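Local coordinates for purine catabolism protein pucG (Bacillus subtilis, PDB 3ISL), which catalyses the pyridoxal-phosphate-dependent transamination between (S)-ureidoglycine and glyoxylate, yielding oxalurate and glycine in purine catabolism, at residues 73-78 / 172-177; 206-211 / 274-279. All blocks are in the same frame, centred on the assembly; numbering follows the deposited sequence.

Interaction 1: residues 73-78 / 172-177; sequences AGIEAV and DAVATI. With PLP (pyridoxal-5'-phosphate), chain C.
I75 on helix 71-82 meets D172 and V174 in the cofactor site of the fold-type I aminotransferase domain, where strand 168-172 gives way to a loop. The tight side is the one at D172. The terminal methyl of I75 lies over the face of the carboxylate, with CD1 3.5 Å from D172 OD2 and 3.7 Å from D172 CG. The ethyl branch gets there because CG1 stands beside the backbone N (chi1 -63°) and the chain then runs straight on to CD1. Toward V174 the contact is looser, I75 CD1 reaching V174 CG2 only at 4.3 Å. Both sides are buried; L101 and I104 of helix 96-107 and I193 also pack on I75.

The two oxygens of D172 have different partners. D172 OD1 accepts from V174 N at 3.0 Å, closing an Asx turn, while OD2 lies 2.8 Å from N1 of PLP, consistent with the aspartate–pyridine nitrogen pairing of fold-type I enzymes. With one oxygen held by the turn and I75 against its face, the carboxylate is probably kept from rotating away from the cofactor. V174, two residues on, supports the pyridine ring from one side, and A175 CB comes within 3.8 Å of PLP O3. The valine branch that does the touching is V174 CG1, 3.8 Å from both C5 and C4 of PLP.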
loop_
_atom_site.group_PDB
_atom_site.type_symbol
_atom_site.label_atom_id
_atom_site.label_comp_id
_atom_site.label_asym_id
_atom_site.label_seq_id
_atom_site.Cartn_x
_atom_site.Cartn_y
_atom_site.Cartn_z
ATOM N N ALA A 73 6.040 -2.921 5.515
ATOM C CA ALA A 73 6.718 -2.207 4.429
ATOM C C ALA A 73 7.299 -0.913 5.020
ATOM O O ALA A 73 8.348 -0.463 4.575
ATOM C CB ALA A 73 5.736 -1.879 3.316
ATOM N N GLY A 74 6.582 -0.295 5.969
ATOM C CA GLY A 74 7.111 0.857 6.664
ATOM C C GLY A 74 8.380 0.497 7.414
ATOM O O GLY A 74 9.366 1.216 7.375
ATOM N N ILE A 75 8.328 -0.615 8.142
ATOM C CA ILE A 75 9.481 -1.087 8.882
ATOM C C ILE A 75 10.665 -1.386 7.945
ATOM O O ILE A 75 11.796 -0.988 8.215
ATOM C CB ILE A 75 9.132 -2.342 9.666
ATOM C CG1 ILE A 75 8.044 -2.027 10.736
ATOM C CG2 ILE A 75 10.458 -2.966 10.232
ATOM C CD1 ILE A 75 7.552 -3.309 11.525
ATOM N N GLU A 76 10.387 -2.093 6.842
ATOM C CA GLU A 76 11.380 -2.399 5.849
ATOM C C GLU A 76 12.018 -1.142 5.217
ATOM O O GLU A 76 13.273 -1.073 5.080
ATOM C CB GLU A 76 10.818 -3.382 4.785
ATOM C CG GLU A 76 11.890 -3.802 3.723
ATOM C CD GLU A 76 11.504 -5.048 2.948
ATOM O OE1 GLU A 76 12.133 -5.325 1.914
ATOM O OE2 GLU A 76 10.588 -5.777 3.378
ATOM N N ALA A 77 11.198 -0.140 4.881
ATOM C CA ALA A 77 11.735 1.089 4.269
ATOM C C ALA A 77 12.708 1.779 5.244
ATOM O O ALA A 77 13.794 2.195 4.840
ATOM C CB ALA A 77 10.628 2.043 3.826
ATOM N N VAL A 78 12.334 1.887 6.529
ATOM C CA VAL A 78 13.255 2.473 7.488
ATOM C C VAL A 78 14.526 1.601 7.532
ATOM O O VAL A 78 15.622 2.116 7.316
ATOM C CB VAL A 78 12.645 2.678 8.878
ATOM C CG1 VAL A 78 13.745 3.135 9.879
ATOM C CG2 VAL A 78 11.486 3.725 8.846
ATOM N N ASP A 172 9.524 -0.700 16.347
ATOM C CA ASP A 172 8.274 -1.049 15.718
ATOM C C ASP A 172 7.204 -0.719 16.783
ATOM O O ASP A 172 7.097 -1.444 17.790
ATOM C CB ASP A 172 8.350 -2.550 15.310
ATOM C CG ASP A 172 6.999 -3.230 15.148
ATOM O OD1 ASP A 172 5.930 -2.693 15.455
ATOM O OD2 ASP A 172 7.010 -4.388 14.760
ATOM N N ALA A 173 6.467 0.401 16.604
ATOM C CA ALA A 173 5.353 0.757 17.503
ATOM C C ALA A 173 3.992 0.455 16.813
ATOM O O ALA A 173 3.014 1.139 17.033
ATOM C CB ALA A 173 5.451 2.235 17.990
ATOM N N VAL A 174 3.943 -0.560 15.967
ATOM C CA VAL A 174 2.793 -0.768 15.095
ATOM C C VAL A 174 1.520 -1.078 15.930
ATOM O O VAL A 174 0.439 -0.620 15.615
ATOM C CB VAL A 174 3.092 -1.890 14.052
ATOM C CG1 VAL A 174 1.821 -2.551 13.592
ATOM C CG2 VAL A 174 3.952 -1.374 12.854
ATOM N N ALA A 175 1.674 -1.896 16.971
ATOM C CA ALA A 175 0.560 -2.322 17.776
ATOM C C ALA A 175 0.241 -1.367 18.892
ATOM O O ALA A 175 -0.761 -1.561 19.554
ATOM C CB ALA A 175 0.862 -3.686 18.415
ATOM N N THR A 176 1.158 -0.480 19.232
ATOM C CA THR A 176 0.967 0.397 20.410
ATOM C C THR A 176 0.565 1.825 19.995
ATOM O O THR A 176 -0.126 2.501 20.734
ATOM C CB THR A 176 2.210 0.476 21.314
ATOM O OG1 THR A 176 3.293 0.849 20.488
ATOM C CG2 THR A 176 2.508 -0.905 21.896
ATOM N N ILE A 177 0.961 2.273 18.803
ATOM C CA ILE A 177 0.724 3.690 18.522
ATOM C C ILE A 177 -0.792 4.002 18.562
ATOM O O ILE A 177 -1.623 3.252 17.964
ATOM C CB ILE A 177 1.305 4.079 17.116
ATOM C CG1 ILE A 177 1.469 5.636 16.949
ATOM C CG2 ILE A 177 0.475 3.392 15.901
ATOM C CD1 ILE A 177 2.276 6.363 18.107
HETATM N N1 PLP C . 4.574 -5.383 13.776
HETATM C C2 PLP C . 3.745 -5.671 14.958
HETATM C C2A PLP C . 4.159 -5.508 16.295
HETATM C C3 PLP C . 2.436 -6.157 14.841
HETATM O O3 PLP C . 1.661 -6.417 15.942
HETATM C C4 PLP C . 1.839 -6.372 13.619
HETATM C C4A PLP C . 0.353 -6.900 13.558
HETATM C C5 PLP C . 2.580 -6.102 12.474
HETATM C C6 PLP C . 3.930 -5.629 12.515
HETATM C C5A PLP C . 1.911 -6.403 11.174
HETATM O O4P PLP C . 1.930 -5.319 10.370
HETATM P P PLP C . 1.157 -5.581 9.016
HETATM O O1P PLP C . 0.385 -6.895 9.033
HETATM O O2P PLP C . 2.412 -5.446 7.934
HETATM O O3P PLP C . 0.151 -4.270 8.712
#

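Interaction 2: residues 206-211 / 274-279; sequences MAPITY and YALREG
R277 NH1 is gripped by two oxygens: it donates to E278 OE2 at 2.8 Å and also to the backbone O of R5 of the second subunit, while L276 next to it faces M206 and P208. The link to E278 is a salt bridge between neighbours on helix 270-286. OE2 lies almost within the guanidinium plane and is met on its syn side, from 24° out of the carboxylate plane. NH2 of the same arginine forms a second salt bridge with E48 of helix 40-56, and E278 OE1 has R281 and L7 N of the second subunit as partners; this flank of the helix is therefore tied into the dimer.

The contact with strand 206-211 is wholly apolar and carried by the two methyls of one leucine. L276 CG is anti to the backbone N (chi1 -179°), which sends the branch out toward the sheet. L276 CD2 meets M206 SD at 4.1 Å, the thioether chain crossing the leucine at about a right angle, whereas CD1 rests at 4.3 Å from CG of the P208 ring. P66 of strand 63-68 touches L276 as well, so the leucine bridges two adjacent strands. A helix laid by its leucine against strand 206-211, which runs antiparallel to both its neighbours (63-68 and 191-193), belongs to the large domain of fold-type I PLP enzymes.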
loop_
_atom_site.group_PDB
_atom_site.type_symbol
_atom_site.label_atom_id
_atom_site.label_comp_id
_atom_site.label_asym_id
_atom_site.label_seq_id
_atom_site.Cartn_x
_atom_site.Cartn_y
_atom_site.Cartn_z
ATOM N N MET A 206 -1.347 1.360 5.239
ATOM C CA MET A 206 -0.363 2.454 5.259
ATOM C C MET A 206 0.403 2.371 6.532
ATOM O O MET A 206 -0.089 1.738 7.491
ATOM C CB MET A 206 -1.002 3.838 5.062
ATOM C CG MET A 206 -0.739 4.530 3.675
ATOM S SD MET A 206 -1.543 6.086 3.991
ATOM C CE MET A 206 -1.062 7.217 2.687
ATOM N N ALA A 207 1.623 2.945 6.517
ATOM C CA ALA A 207 2.529 2.839 7.624
ATOM C C ALA A 207 3.128 4.234 7.946
ATOM O O ALA A 207 4.031 4.691 7.277
ATOM C CB ALA A 207 3.627 1.838 7.297
ATOM N N PRO A 208 2.594 4.919 8.946
ATOM C CA PRO A 208 3.147 6.213 9.421
ATOM C C PRO A 208 4.523 6.002 10.054
ATOM O O PRO A 208 4.692 5.101 10.894
ATOM C CB PRO A 208 2.177 6.663 10.536
ATOM C CG PRO A 208 0.999 5.785 10.446
ATOM C CD PRO A 208 1.402 4.504 9.693
ATOM N N ILE A 209 5.466 6.839 9.669
ATOM C CA ILE A 209 6.830 6.736 10.192
ATOM C C ILE A 209 7.248 8.065 10.693
ATOM O O ILE A 209 6.737 9.076 10.236
ATOM C CB ILE A 209 7.874 6.219 9.153
ATOM C CG1 ILE A 209 8.032 7.188 7.996
ATOM C CG2 ILE A 209 7.489 4.850 8.616
ATOM C CD1 ILE A 209 9.158 6.759 6.958
ATOM N N THR A 210 8.192 8.066 11.621
ATOM C CA THR A 210 8.848 9.266 11.996
ATOM C C THR A 210 10.314 8.969 12.293
ATOM O O THR A 210 10.680 7.874 12.788
ATOM C CB THR A 210 8.144 9.964 13.238
ATOM O OG1 THR A 210 8.650 11.285 13.421
ATOM C CG2 THR A 210 8.287 9.181 14.505
ATOM N N TYR A 211 11.147 9.979 12.070
ATOM C CA TYR A 211 12.547 9.882 12.427
ATOM C C TYR A 211 13.209 11.261 12.527
ATOM O O TYR A 211 12.662 12.236 12.037
ATOM C CB TYR A 211 13.276 8.979 11.446
ATOM C CG TYR A 211 13.207 9.434 10.012
ATOM C CD1 TYR A 211 14.111 10.385 9.491
ATOM C CD2 TYR A 211 12.257 8.895 9.154
ATOM C CE1 TYR A 211 14.059 10.757 8.115
ATOM C CE2 TYR A 211 12.199 9.264 7.823
ATOM C CZ TYR A 211 13.071 10.200 7.322
ATOM O OH TYR A 211 12.950 10.512 6.012
ATOM N N TYR A 274 -6.822 10.136 2.895
ATOM C CA TYR A 274 -8.039 10.672 3.475
ATOM C C TYR A 274 -8.293 9.978 4.814
ATOM O O TYR A 274 -8.582 10.652 5.851
ATOM C CB TYR A 274 -9.295 10.439 2.566
ATOM C CG TYR A 274 -9.395 11.259 1.274
ATOM C CD1 TYR A 274 -8.573 12.371 1.043
ATOM C CD2 TYR A 274 -10.364 10.932 0.303
ATOM C CE1 TYR A 274 -8.712 13.134 -0.141
ATOM C CE2 TYR A 274 -10.495 11.639 -0.851
ATOM C CZ TYR A 274 -9.675 12.759 -1.084
ATOM O OH TYR A 274 -9.816 13.471 -2.305
ATOM N N ALA A 275 -8.237 8.643 4.754
ATOM C CA ALA A 275 -8.570 7.801 5.891
ATOM C C ALA A 275 -7.579 8.009 7.041
ATOM O O ALA A 275 -7.985 8.175 8.152
ATOM C CB ALA A 275 -8.708 6.325 5.482
ATOM N N LEU A 276 -6.297 8.089 6.753
ATOM C CA LEU A 276 -5.297 8.353 7.782
ATOM C C LEU A 276 -5.488 9.735 8.436
ATOM O O LEU A 276 -5.502 9.876 9.678
ATOM C CB LEU A 276 -3.866 8.263 7.149
ATOM C CG LEU A 276 -2.741 8.489 8.120
ATOM C CD1 LEU A 276 -2.767 7.445 9.357
ATOM C CD2 LEU A 276 -1.425 8.421 7.401
ATOM N N ARG A 277 -5.566 10.755 7.597
ATOM C CA ARG A 277 -5.906 12.101 8.058
ATOM C C ARG A 277 -7.087 12.096 9.035
ATOM O O ARG A 277 -6.975 12.570 10.192
ATOM C CB ARG A 277 -6.174 12.966 6.821
ATOM C CG ARG A 277 -6.128 14.550 7.016
ATOM C CD ARG A 277 -7.462 15.074 7.460
ATOM N NE ARG A 277 -7.455 16.538 7.482
ATOM C CZ ARG A 277 -8.415 17.305 7.984
ATOM N NH1 ARG A 277 -9.527 16.740 8.467
ATOM N NH2 ARG A 277 -8.276 18.648 7.960
ATOM N N GLU A 278 -8.219 11.509 8.621
ATOM C CA GLU A 278 -9.361 11.492 9.527
ATOM C C GLU A 278 -9.122 10.650 10.771
ATOM O O GLU A 278 -9.538 11.049 11.836
ATOM C CB GLU A 278 -10.670 11.101 8.846
ATOM C CG GLU A 278 -11.085 12.023 7.743
ATOM C CD GLU A 278 -11.453 13.453 8.222
ATOM O OE1 GLU A 278 -12.634 13.865 8.143
ATOM O OE2 GLU A 278 -10.540 14.180 8.631
ATOM N N GLY A 279 -8.474 9.495 10.630
ATOM C CA GLY A 279 -8.194 8.626 11.791
ATOM C C GLY A 279 -7.291 9.265 12.844
ATOM O O GLY A 279 -7.606 9.235 14.032
#

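How the interactions relate
Interactions 1 and 2 are centred 12 Å apart and join through strand 206-211, which has a helix on each side. A207, whose side chain turns away from helix 270-286, brings its CB to 3.7 Å from G74 CA, and V78 CG2 packs on I209 CG2 at 4.2 Å. Helix 71-82 thus reaches the strand through G74 and V78 and, through I75, the end of strand 168-172 and the loop after it. Interaction 1 lines the PLP pocket, and V174 is about 4 Å, side chain to side chain, from K198, the cofactor-attachment lysine, unlinked in this structure. Interaction 2 lies farther out, the P208 side chain being about 9 Å from PLP. Both also touch the second subunit.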